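Local structure of uncharacterized protein MJ0764 (Methanocaldococcus jannaschii, 2B8M) at residues T15-K20 / I29-L34; G37-K42 / K83-N88; G56-T61 / D92-F97. The protein is of unknown function but belongs to the RmlC-like cupin family and is built on its double-stranded beta-helix fold. All coordinates share one frame; numbering follows the deposited sequence.

Overall arrangement
From the N terminus, contact 1 comes first: T15-K20 and I29-L34 close a local beta hairpin, with eight residues between them. Both other contacts open after it. Contact 2 starts at the loop G37-K42 and closes only at K83-N88, whereas contact 3 starts at G56-T61, within that span, and closes beyond it at D92-F97, so the two cross. Contact 1 forms one border of the five-stranded sheet; strand 28-35 is flanked there by strand 93-100 of contact 3. Contact 2 runs along strand 83-87 of the four-stranded sheet, beside strand 57-62, and contact 3 joins the two sheets across the cupin core.

Contact 1. Residues T15-K20 / I29-L34; sequences TKVVEK and INHIVL. With EDO (1,2-ethanediol), chain F; SO4 (sulfate ion), chain B.
V17 and E19 pair with V33 and H31 in the beta hairpin of strands 17-23 and 28-35, whose first strand borders the five-stranded sheet. Two antiparallel hydrogen-bonded pairs hold it: V17 N donates to V33 O at 2.9 Å, and E19 N and H31 O are 2.8 Å apart; V33 N and H31 N return the bonds to V17 O and E19 O.

On the same face E19 and H31 lie side by side. H31 ND1 donates to E19 OE1 at 2.7 Å, meeting the carboxylate on its anti side, 25° out of plane, while carboxylate and ring are turned 50° apart. E19 OE1 also accepts from K10 N, and H31 NE2 binds E95 on the adjoining strand, so the imidazole is gripped at both nitrogens and its rotation is fixed; F9 and F97 meet the ring. Beside this pair, V17 CB packs on V33 CB at 3.8 Å.

In the double-stranded beta-helix of the cupins, this hairpin presents I32 on its other face to M40, F96 and V98. V18, the non-hydrogen-bonded partner of I32, points to the same face. On the outer edge of the hairpin, V18 N donates at 2.9 Å to O1 of an ethanediol, probably from the crystallisation liquor; its O2 lies 3.6 Å from V17 CG1.

Toward one end, the extended chain of K16 (chi1 -173°) runs alongside L34, CE touching CD2 at 3.9 Å, and carries NZ to Q39 O. At the other end K20 NZ binds O2 of a sulfate at 2.7 Å, an ion also held by Q28 and N46.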
loop_
_atom_site.group_PDB
_atom_site.type_symbol
_atom_site.label_atom_id
_atom_site.label_comp_id
_atom_site.label_asym_id
_atom_site.label_seq_id
_atom_site.Cartn_x
_atom_site.Cartn_y
_atom_site.Cartn_z
ATOM N N THR A 15 0.041 -16.615 11.232
ATOM C CA THR A 15 0.357 -16.162 12.558
ATOM C C THR A 15 0.362 -14.656 12.591
ATOM O O THR A 15 0.274 -14.003 11.549
ATOM C CB THR A 15 1.740 -16.690 12.991
ATOM O OG1 THR A 15 2.742 -16.147 12.132
ATOM C CG2 THR A 15 1.774 -18.207 12.935
ATOM N N LYS A 16 0.451 -14.100 13.798
ATOM C CA LYS A 16 0.617 -12.673 13.958
ATOM C C LYS A 16 1.944 -12.213 13.374
ATOM O O LYS A 16 3.022 -12.702 13.760
ATOM C CB LYS A 16 0.527 -12.262 15.436
ATOM C CG LYS A 16 0.526 -10.784 15.619
ATOM C CD LYS A 16 0.132 -10.339 17.031
ATOM C CE LYS A 16 0.208 -8.819 17.141
ATOM N NZ LYS A 16 -0.049 -8.269 18.524
ATOM N N VAL A 17 1.859 -11.251 12.452
ATOM C CA VAL A 17 3.004 -10.709 11.728
ATOM C C VAL A 17 2.885 -9.190 11.796
ATOM O O VAL A 17 1.843 -8.652 11.455
ATOM C CB VAL A 17 2.900 -11.137 10.233
ATOM C CG1 VAL A 17 3.819 -10.370 9.376
ATOM C CG2 VAL A 17 3.102 -12.634 10.069
ATOM N N VAL A 18 3.925 -8.516 12.270
ATOM C CA VAL A 18 4.058 -7.055 12.197
ATOM C C VAL A 18 5.384 -6.687 11.522
ATOM O O VAL A 18 6.434 -6.587 12.171
ATOM C CB VAL A 18 3.918 -6.359 13.569
ATOM C CG1 VAL A 18 4.052 -4.857 13.434
ATOM C CG2 VAL A 18 2.576 -6.703 14.208
ATOM N N GLU A 19 5.319 -6.461 10.214
ATOM C CA GLU A 19 6.493 -6.200 9.395
ATOM C C GLU A 19 6.653 -4.722 9.062
ATOM O O GLU A 19 5.947 -4.186 8.200
ATOM C CB GLU A 19 6.436 -7.016 8.086
ATOM C CG GLU A 19 6.429 -8.468 8.335
ATOM C CD GLU A 19 6.459 -9.312 7.087
ATOM O OE1 GLU A 19 5.593 -9.124 6.187
ATOM O OE2 GLU A 19 7.291 -10.226 7.065
ATOM N N LYS A 20 7.616 -4.094 9.729
ATOM C CA LYS A 20 7.902 -2.682 9.538
ATOM C C LYS A 20 8.963 -2.595 8.482
ATOM O O LYS A 20 10.142 -2.593 8.774
ATOM C CB LYS A 20 8.346 -2.077 10.850
ATOM C CG LYS A 20 7.174 -2.085 11.848
ATOM C CD LYS A 20 7.501 -1.368 13.137
ATOM C CE LYS A 20 7.206 0.134 13.048
ATOM N NZ LYS A 20 7.774 0.911 14.198
ATOM N N ILE A 29 5.856 2.074 5.170
ATOM C CA ILE A 29 4.937 1.038 4.735
ATOM C C ILE A 29 5.177 -0.213 5.569
ATOM O O ILE A 29 6.264 -0.787 5.570
ATOM C CB ILE A 29 5.055 0.728 3.209
ATOM C CG1 ILE A 29 4.957 2.006 2.359
ATOM C CG2 ILE A 29 3.978 -0.294 2.798
ATOM C CD1 ILE A 29 5.142 1.803 0.894
ATOM N N ASN A 30 4.141 -0.643 6.276
ATOM C CA ASN A 30 4.177 -1.853 7.089
ATOM C C ASN A 30 3.189 -2.876 6.557
ATOM O O ASN A 30 2.204 -2.521 5.903
ATOM C CB ASN A 30 3.897 -1.498 8.561
ATOM C CG ASN A 30 4.798 -0.429 9.063
ATOM O OD1 ASN A 30 5.967 -0.346 8.654
ATOM N ND2 ASN A 30 4.294 0.410 9.955
ATOM N N HIS A 31 3.460 -4.157 6.845
ATOM C CA HIS A 31 2.589 -5.244 6.489
ATOM C C HIS A 31 2.187 -5.964 7.767
ATOM O O HIS A 31 3.034 -6.354 8.559
ATOM C CB HIS A 31 3.303 -6.170 5.550
ATOM C CG HIS A 31 2.557 -7.436 5.269
ATOM N ND1 HIS A 31 3.028 -8.660 5.665
ATOM C CD2 HIS A 31 1.371 -7.661 4.659
ATOM C CE1 HIS A 31 2.176 -9.598 5.281
ATOM N NE2 HIS A 31 1.173 -9.019 4.653
ATOM N N ILE A 32 0.892 -6.102 7.975
ATOM C CA ILE A 32 0.378 -6.682 9.213
ATOM C C ILE A 32 -0.600 -7.841 8.914
ATOM O O ILE A 32 -1.463 -7.728 8.054
ATOM C CB ILE A 32 -0.305 -5.634 10.122
ATOM C CG1 ILE A 32 0.710 -4.514 10.447
ATOM C CG2 ILE A 32 -0.803 -6.279 11.399
ATOM C CD1 ILE A 32 0.174 -3.387 11.156
ATOM N N VAL A 33 -0.398 -8.943 9.631
ATOM C CA VAL A 33 -1.330 -10.036 9.690
ATOM C C VAL A 33 -1.756 -10.260 11.111
ATOM O O VAL A 33 -0.908 -10.435 12.013
ATOM C CB VAL A 33 -0.728 -11.335 9.091
ATOM C CG1 VAL A 33 -1.757 -12.469 9.086
ATOM C CG2 VAL A 33 -0.231 -11.046 7.708
ATOM N N LEU A 34 -3.078 -10.262 11.311
ATOM C CA LEU A 34 -3.661 -10.547 12.614
ATOM C C LEU A 34 -4.588 -11.694 12.467
ATOM O O LEU A 34 -5.640 -11.589 11.812
ATOM C CB LEU A 34 -4.447 -9.330 13.148
ATOM C CG LEU A 34 -3.639 -8.055 13.388
ATOM C CD1 LEU A 34 -4.585 -6.992 13.887
ATOM C CD2 LEU A 34 -2.516 -8.301 14.396
HETATM C C1 EDO F . 7.348 -9.522 13.550
HETATM O O1 EDO F . 5.967 -9.699 13.909
HETATM C C2 EDO F . 7.499 -9.729 12.048
HETATM O O2 EDO F . 6.585 -10.725 11.599
HETATM S S SO4 B . 6.558 4.480 13.946
HETATM O O1 SO4 B . 7.065 5.650 13.223
HETATM O O2 SO4 B . 6.959 3.257 13.245
HETATM O O3 SO4 B . 7.094 4.450 15.307
HETATM O O4 SO4 B . 5.104 4.540 14.020
#

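Contact 2. Residues G37-K42 / K83-N88; sequences GEQMPK and KMLIQN. With SO4 (sulfate ion), chain C.
The Q39 and Q87 side chains lie side by side, their amide planes nearly perpendicular, 83° apart. Their OE1 atoms approach to 3.4 Å, but both are acceptors and no bond joins them; Q87 CG packs instead against Q39 CB. Q39 CG sits between its own backbone N and carbonyl carbon (chi1 64°), which lifts the amide alongside Q87 and puts NE2 3.9 Å from L85 CD1. The same L85 methyl presses to 3.3 Å against M40 O, a tight packing contact.

Between the backbones, which run antiparallel, G37 N donates to N88 O at 2.8 Å, N88 N to E38 O at 3.0 Å and M40 N to I86 O. Q39 and Q87 form a single bridge. Beyond M40 the two chains part enough for a water to enter, which donates to P41 O at 2.8 Å and accepts from I86 N.

This loop follows strand 28-35 of one sheet of the cupin double-stranded beta-helix and leads into strand 43-44 of the other, where pairing with strand 83-87 continues. N88 ND2 donates to L34 O on strand 28-35, while OD1 is hydrogen-bonded to S91 OG. Selenomethionine M40 lays CG on I86 CB at 4.2 Å, then bends at chi2 and chi3, its end leading away to I32 and L34, while I86 reaches inward to M58, L60 and F96.

At the far end K42 NZ lies at a sulfate and is hydrogen-bonded to its O3. K83 NZ is linked to the ion through a water, by a weak bond; that water donates to O1 and also takes a weak bond from K42 NZ. The two NZ atoms stay 5.5 Å apart, and the anion probably eases their like charges.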
loop_
_atom_site.group_PDB
_atom_site.type_symbol
_atom_site.label_atom_id
_atom_site.label_comp_id
_atom_site.label_asym_id
_atom_site.label_seq_id
_atom_site.Cartn_x
_atom_site.Cartn_y
_atom_site.Cartn_z
ATOM N N GLY A 37 -8.756 -12.825 16.925
ATOM C CA GLY A 37 -8.574 -12.576 18.340
ATOM C C GLY A 37 -7.350 -11.741 18.683
ATOM O O GLY A 37 -7.056 -11.549 19.869
ATOM N N GLU A 38 -6.597 -11.315 17.676
ATOM C CA GLU A 38 -5.421 -10.516 17.938
ATOM C C GLU A 38 -5.753 -9.076 17.690
ATOM O O GLU A 38 -6.701 -8.740 16.956
ATOM C CB GLU A 38 -4.233 -10.939 17.057
ATOM C CG GLU A 38 -3.839 -12.430 17.191
ATOM C CD GLU A 38 -2.981 -12.757 18.393
ATOM O OE1 GLU A 38 -2.359 -11.846 19.000
ATOM O OE2 GLU A 38 -2.929 -13.961 18.734
ATOM N N GLN A 39 -4.914 -8.196 18.239
ATOM C CA GLN A 39 -5.061 -6.781 17.986
ATOM C C GLN A 39 -3.743 -6.045 18.084
ATOM O O GLN A 39 -2.800 -6.543 18.678
ATOM C CB GLN A 39 -6.055 -6.174 18.946
ATOM C CG GLN A 39 -5.679 -6.205 20.409
ATOM C CD GLN A 39 -6.883 -5.944 21.265
ATOM O OE1 GLN A 39 -7.820 -6.729 21.239
ATOM N NE2 GLN A 39 -6.900 -4.823 21.990
HETATM N N MSE A 40 -3.721 -4.842 17.515
HETATM C CA MSE A 40 -2.573 -3.934 17.620
HETATM C C MSE A 40 -2.682 -3.012 18.851
HETATM O O MSE A 40 -3.752 -2.827 19.420
HETATM C CB MSE A 40 -2.451 -3.078 16.360
HETATM C CG MSE A 40 -2.322 -3.855 15.073
HETATM SE SE MSE A 40 -0.660 -4.834 15.018
HETATM C CE MSE A 40 0.604 -3.315 14.824
ATOM N N PRO A 41 -1.555 -2.399 19.257
ATOM C CA PRO A 41 -1.615 -1.485 20.403
ATOM C C PRO A 41 -2.516 -0.295 20.136
ATOM O O PRO A 41 -2.556 0.205 19.002
ATOM C CB PRO A 41 -0.148 -1.037 20.561
ATOM C CG PRO A 41 0.619 -2.186 20.004
ATOM C CD PRO A 41 -0.181 -2.525 18.773
ATOM N N LYS A 42 -3.226 0.151 21.163
ATOM C CA LYS A 42 -3.962 1.406 21.071
ATOM C C LYS A 42 -2.984 2.567 21.112
ATOM O O LYS A 42 -2.065 2.591 21.928
ATOM C CB LYS A 42 -4.980 1.558 22.199
ATOM C CG LYS A 42 -5.840 2.806 22.057
ATOM C CD LYS A 42 -6.883 2.915 23.131
ATOM C CE LYS A 42 -8.017 1.981 22.862
ATOM N NZ LYS A 42 -9.220 2.385 23.654
ATOM N N LYS A 83 -6.719 8.813 17.972
ATOM C CA LYS A 83 -6.642 7.601 18.772
ATOM C C LYS A 83 -7.309 6.465 18.046
ATOM O O LYS A 83 -8.496 6.582 17.652
ATOM C CB LYS A 83 -7.318 7.785 20.112
ATOM C CG LYS A 83 -7.130 6.619 21.039
ATOM C CD LYS A 83 -7.377 6.993 22.488
ATOM C CE LYS A 83 -8.720 7.647 22.719
ATOM N NZ LYS A 83 -9.000 7.897 24.137
HETATM N N MSE A 84 -6.547 5.403 17.833
HETATM C CA MSE A 84 -7.045 4.259 17.095
HETATM C C MSE A 84 -6.718 2.917 17.714
HETATM O O MSE A 84 -5.720 2.731 18.440
HETATM C CB MSE A 84 -6.486 4.234 15.678
HETATM C CG MSE A 84 -4.972 4.224 15.636
HETATM SE SE MSE A 84 -4.262 4.492 13.824
HETATM C CE MSE A 84 -4.976 2.962 13.057
ATOM N N LEU A 85 -7.611 1.987 17.434
ATOM C CA LEU A 85 -7.392 0.585 17.751
ATOM C C LEU A 85 -7.842 -0.294 16.586
ATOM O O LEU A 85 -8.972 -0.125 16.080
ATOM C CB LEU A 85 -8.214 0.208 18.944
ATOM C CG LEU A 85 -8.174 -1.253 19.360
ATOM C CD1 LEU A 85 -6.766 -1.610 19.731
ATOM C CD2 LEU A 85 -9.166 -1.524 20.438
ATOM N N ILE A 86 -6.946 -1.202 16.187
ATOM C CA ILE A 86 -7.209 -2.190 15.169
ATOM C C ILE A 86 -7.284 -3.544 15.789
ATOM O O ILE A 86 -6.314 -4.019 16.386
ATOM C CB ILE A 86 -6.095 -2.200 14.097
ATOM C CG1 ILE A 86 -6.102 -0.884 13.303
ATOM C CG2 ILE A 86 -6.238 -3.351 13.128
ATOM C CD1 ILE A 86 -4.868 -0.736 12.414
ATOM N N GLN A 87 -8.408 -4.199 15.573
ATOM C CA GLN A 87 -8.661 -5.550 16.054
ATOM C C GLN A 87 -9.131 -6.453 14.924
ATOM O O GLN A 87 -9.764 -5.992 13.973
ATOM C CB GLN A 87 -9.751 -5.552 17.120
ATOM C CG GLN A 87 -9.528 -4.679 18.328
ATOM C CD GLN A 87 -10.756 -4.690 19.178
ATOM O OE1 GLN A 87 -10.810 -5.346 20.239
ATOM N NE2 GLN A 87 -11.777 -3.995 18.717
ATOM N N ASN A 88 -8.764 -7.739 14.993
ATOM C CA ASN A 88 -9.436 -8.748 14.227
ATOM C C ASN A 88 -10.319 -9.603 15.089
ATOM O O ASN A 88 -9.873 -10.528 15.775
ATOM C CB ASN A 88 -8.462 -9.627 13.445
ATOM C CG ASN A 88 -9.175 -10.660 12.565
ATOM O OD1 ASN A 88 -10.385 -10.574 12.319
ATOM N ND2 ASN A 88 -8.446 -11.661 12.143
HETATM S S SO4 C . -9.096 1.556 27.042
HETATM O O1 SO4 C . -9.872 2.784 26.864
HETATM O O2 SO4 C . -10.028 0.449 27.372
HETATM O O3 SO4 C . -8.443 1.275 25.755
HETATM O O4 SO4 C . -8.137 1.700 28.162
HETATM O O HOH W 1 -4.223 -0.124 16.769
HETATM O O HOH W 2 -8.618 5.026 25.750
#

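Contact 3. Residues G56-T61 / D92-F97; sequences GEMTLT and DILEFF
M58, a selenomethionine, meets F96 with the two side chains crossing at about a right angle, its terminal methyl directed straight at the ring. CE stands 3.5 Å from the F96 ring centroid and 10° off the normal, a CH-pi contact over one face; SE lies behind it along almost the same line, 5.4 Å from the centroid, so this is a Met-aromatic contact in which the methyl comes between selenium and ring. The pair sits in the core of the cupin double-stranded beta-helix, where strand 57-62 of the four-stranded sheet and strand 93-100 of the five-stranded sheet face each other at a steep angle, their local axes 75° apart and 6.8 Å at closest.

Torsions on both sides set up the meeting. F96 takes the crowded position, CG between the backbone N and carbonyl carbon (chi1 57°), standing its ring up from its strand, while M58 runs extended as far as SE and turns at chi3 to aim CE at the F96 ring. L51 and I53, which touch M58, add to the apolar surroundings.

Two residues earlier on the strand, L94 takes up the base of the M58 side chain. Both its methyls, CD1 and CD2, rest against M58 CB at 3.8 Å, and CD2 also lies 3.7 Å from M58 CA. CD1 lies over the peptide between E57 and M58, 3.8 Å from E57 C. E57 itself points out of this core, its carboxylate forming a salt bridge with K71 and a hydrogen bond with N90.

The two segments come nearest at G56, just before strand 57-62, whose positive phi suits glycine: with no side chain intervening, G56 CA makes a CA-H...O contact with I93 O at 3.2 Å.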
loop_
_atom_site.group_PDB
_atom_site.type_symbol
_atom_site.label_atom_id
_atom_site.label_comp_id
_atom_site.label_asym_id
_atom_site.label_seq_id
_atom_site.Cartn_x
_atom_site.Cartn_y
_atom_site.Cartn_z
ATOM N N GLY A 56 -9.700 -10.584 4.969
ATOM C CA GLY A 56 -10.411 -10.585 6.221
ATOM C C GLY A 56 -11.149 -9.287 6.523
ATOM O O GLY A 56 -11.511 -8.524 5.623
ATOM N N GLU A 57 -11.378 -9.064 7.809
ATOM C CA GLU A 57 -12.200 -7.971 8.278
ATOM C C GLU A 57 -11.543 -7.329 9.482
ATOM O O GLU A 57 -11.150 -8.019 10.433
ATOM C CB GLU A 57 -13.575 -8.505 8.665
ATOM C CG GLU A 57 -14.566 -7.441 9.168
ATOM C CD GLU A 57 -15.960 -8.017 9.359
ATOM O OE1 GLU A 57 -16.339 -8.914 8.573
ATOM O OE2 GLU A 57 -16.661 -7.594 10.297
HETATM N N MSE A 58 -11.435 -5.999 9.425
HETATM C CA MSE A 58 -10.842 -5.212 10.474
HETATM C C MSE A 58 -11.936 -4.555 11.268
HETATM O O MSE A 58 -12.880 -4.069 10.692
HETATM C CB MSE A 58 -9.988 -4.103 9.852
HETATM C CG MSE A 58 -9.475 -3.111 10.865
HETATM SE SE MSE A 58 -8.528 -1.652 9.992
HETATM C CE MSE A 58 -6.999 -2.743 9.204
ATOM N N THR A 59 -11.778 -4.524 12.588
ATOM C CA THR A 59 -12.615 -3.734 13.453
ATOM C C THR A 59 -11.740 -2.580 13.922
ATOM O O THR A 59 -10.723 -2.768 14.611
ATOM C CB THR A 59 -13.166 -4.597 14.605
ATOM O OG1 THR A 59 -13.949 -5.647 14.058
ATOM C CG2 THR A 59 -14.051 -3.791 15.521
ATOM N N LEU A 60 -12.140 -1.380 13.524
ATOM C CA LEU A 60 -11.384 -0.156 13.744
ATOM C C LEU A 60 -12.182 0.776 14.653
ATOM O O LEU A 60 -13.293 1.157 14.352
ATOM C CB LEU A 60 -11.167 0.538 12.398
ATOM C CG LEU A 60 -10.370 1.833 12.479
ATOM C CD1 LEU A 60 -8.951 1.556 12.920
ATOM C CD2 LEU A 60 -10.386 2.542 11.127
ATOM N N THR A 61 -11.641 1.083 15.822
ATOM C CA THR A 61 -12.254 2.021 16.731
ATOM C C THR A 61 -11.397 3.270 16.779
ATOM O O THR A 61 -10.220 3.214 17.143
ATOM C CB THR A 61 -12.449 1.427 18.160
ATOM O OG1 THR A 61 -13.089 0.136 18.060
ATOM C CG2 THR A 61 -13.334 2.310 18.965
ATOM N N ASP A 92 -10.874 -15.007 10.142
ATOM C CA ASP A 92 -9.839 -15.967 10.503
ATOM C C ASP A 92 -8.487 -15.284 10.445
ATOM O O ASP A 92 -7.638 -15.478 11.324
ATOM C CB ASP A 92 -9.861 -17.186 9.567
ATOM C CG ASP A 92 -11.001 -18.150 9.872
ATOM O OD1 ASP A 92 -11.591 -18.072 10.970
ATOM O OD2 ASP A 92 -11.321 -18.977 8.988
ATOM N N ILE A 93 -8.296 -14.498 9.394
ATOM C CA ILE A 93 -7.044 -13.829 9.133
ATOM C C ILE A 93 -7.320 -12.444 8.547
ATOM O O ILE A 93 -7.973 -12.313 7.496
ATOM C CB ILE A 93 -6.164 -14.604 8.110
ATOM C CG1 ILE A 93 -5.724 -15.975 8.630
ATOM C CG2 ILE A 93 -4.953 -13.784 7.707
ATOM C CD1 ILE A 93 -4.654 -15.916 9.733
ATOM N N LEU A 94 -6.765 -11.410 9.182
ATOM C CA LEU A 94 -6.865 -10.056 8.673
ATOM C C LEU A 94 -5.483 -9.689 8.243
ATOM O O LEU A 94 -4.553 -9.827 9.040
ATOM C CB LEU A 94 -7.242 -9.079 9.769
ATOM C CG LEU A 94 -7.112 -7.549 9.627
ATOM C CD1 LEU A 94 -7.938 -7.000 8.463
ATOM C CD2 LEU A 94 -7.559 -6.897 10.858
ATOM N N GLU A 95 -5.373 -9.230 7.009
ATOM C CA GLU A 95 -4.120 -8.830 6.414
ATOM C C GLU A 95 -4.271 -7.441 5.802
ATOM O O GLU A 95 -5.174 -7.209 5.000
ATOM C CB GLU A 95 -3.673 -9.852 5.356
ATOM C CG GLU A 95 -2.288 -9.576 4.871
ATOM C CD GLU A 95 -1.780 -10.589 3.874
ATOM O OE1 GLU A 95 -2.530 -11.534 3.567
ATOM O OE2 GLU A 95 -0.634 -10.431 3.384
ATOM N N PHE A 96 -3.372 -6.530 6.166
ATOM C CA PHE A 96 -3.402 -5.155 5.628
ATOM C C PHE A 96 -2.006 -4.570 5.499
ATOM O O PHE A 96 -1.064 -5.046 6.148
ATOM C CB PHE A 96 -4.338 -4.230 6.408
ATOM C CG PHE A 96 -4.031 -4.119 7.841
ATOM C CD1 PHE A 96 -4.365 -5.135 8.705
ATOM C CD2 PHE A 96 -3.407 -2.997 8.350
ATOM C CE1 PHE A 96 -4.079 -5.027 10.080
ATOM C CE2 PHE A 96 -3.104 -2.877 9.686
ATOM C CZ PHE A 96 -3.424 -3.905 10.561
ATOM N N PHE A 97 -1.890 -3.553 4.659
ATOM C CA PHE A 97 -0.743 -2.676 4.661
ATOM C C PHE A 97 -1.082 -1.365 5.316
ATOM O O PHE A 97 -2.208 -0.895 5.222
ATOM C CB PHE A 97 -0.222 -2.423 3.250
ATOM C CG PHE A 97 0.240 -3.679 2.574
ATOM C CD1 PHE A 97 -0.653 -4.483 1.870
ATOM C CD2 PHE A 97 1.569 -4.075 2.680
ATOM C CE1 PHE A 97 -0.204 -5.647 1.303
ATOM C CE2 PHE A 97 2.012 -5.228 2.086
ATOM C CZ PHE A 97 1.136 -6.014 1.414
#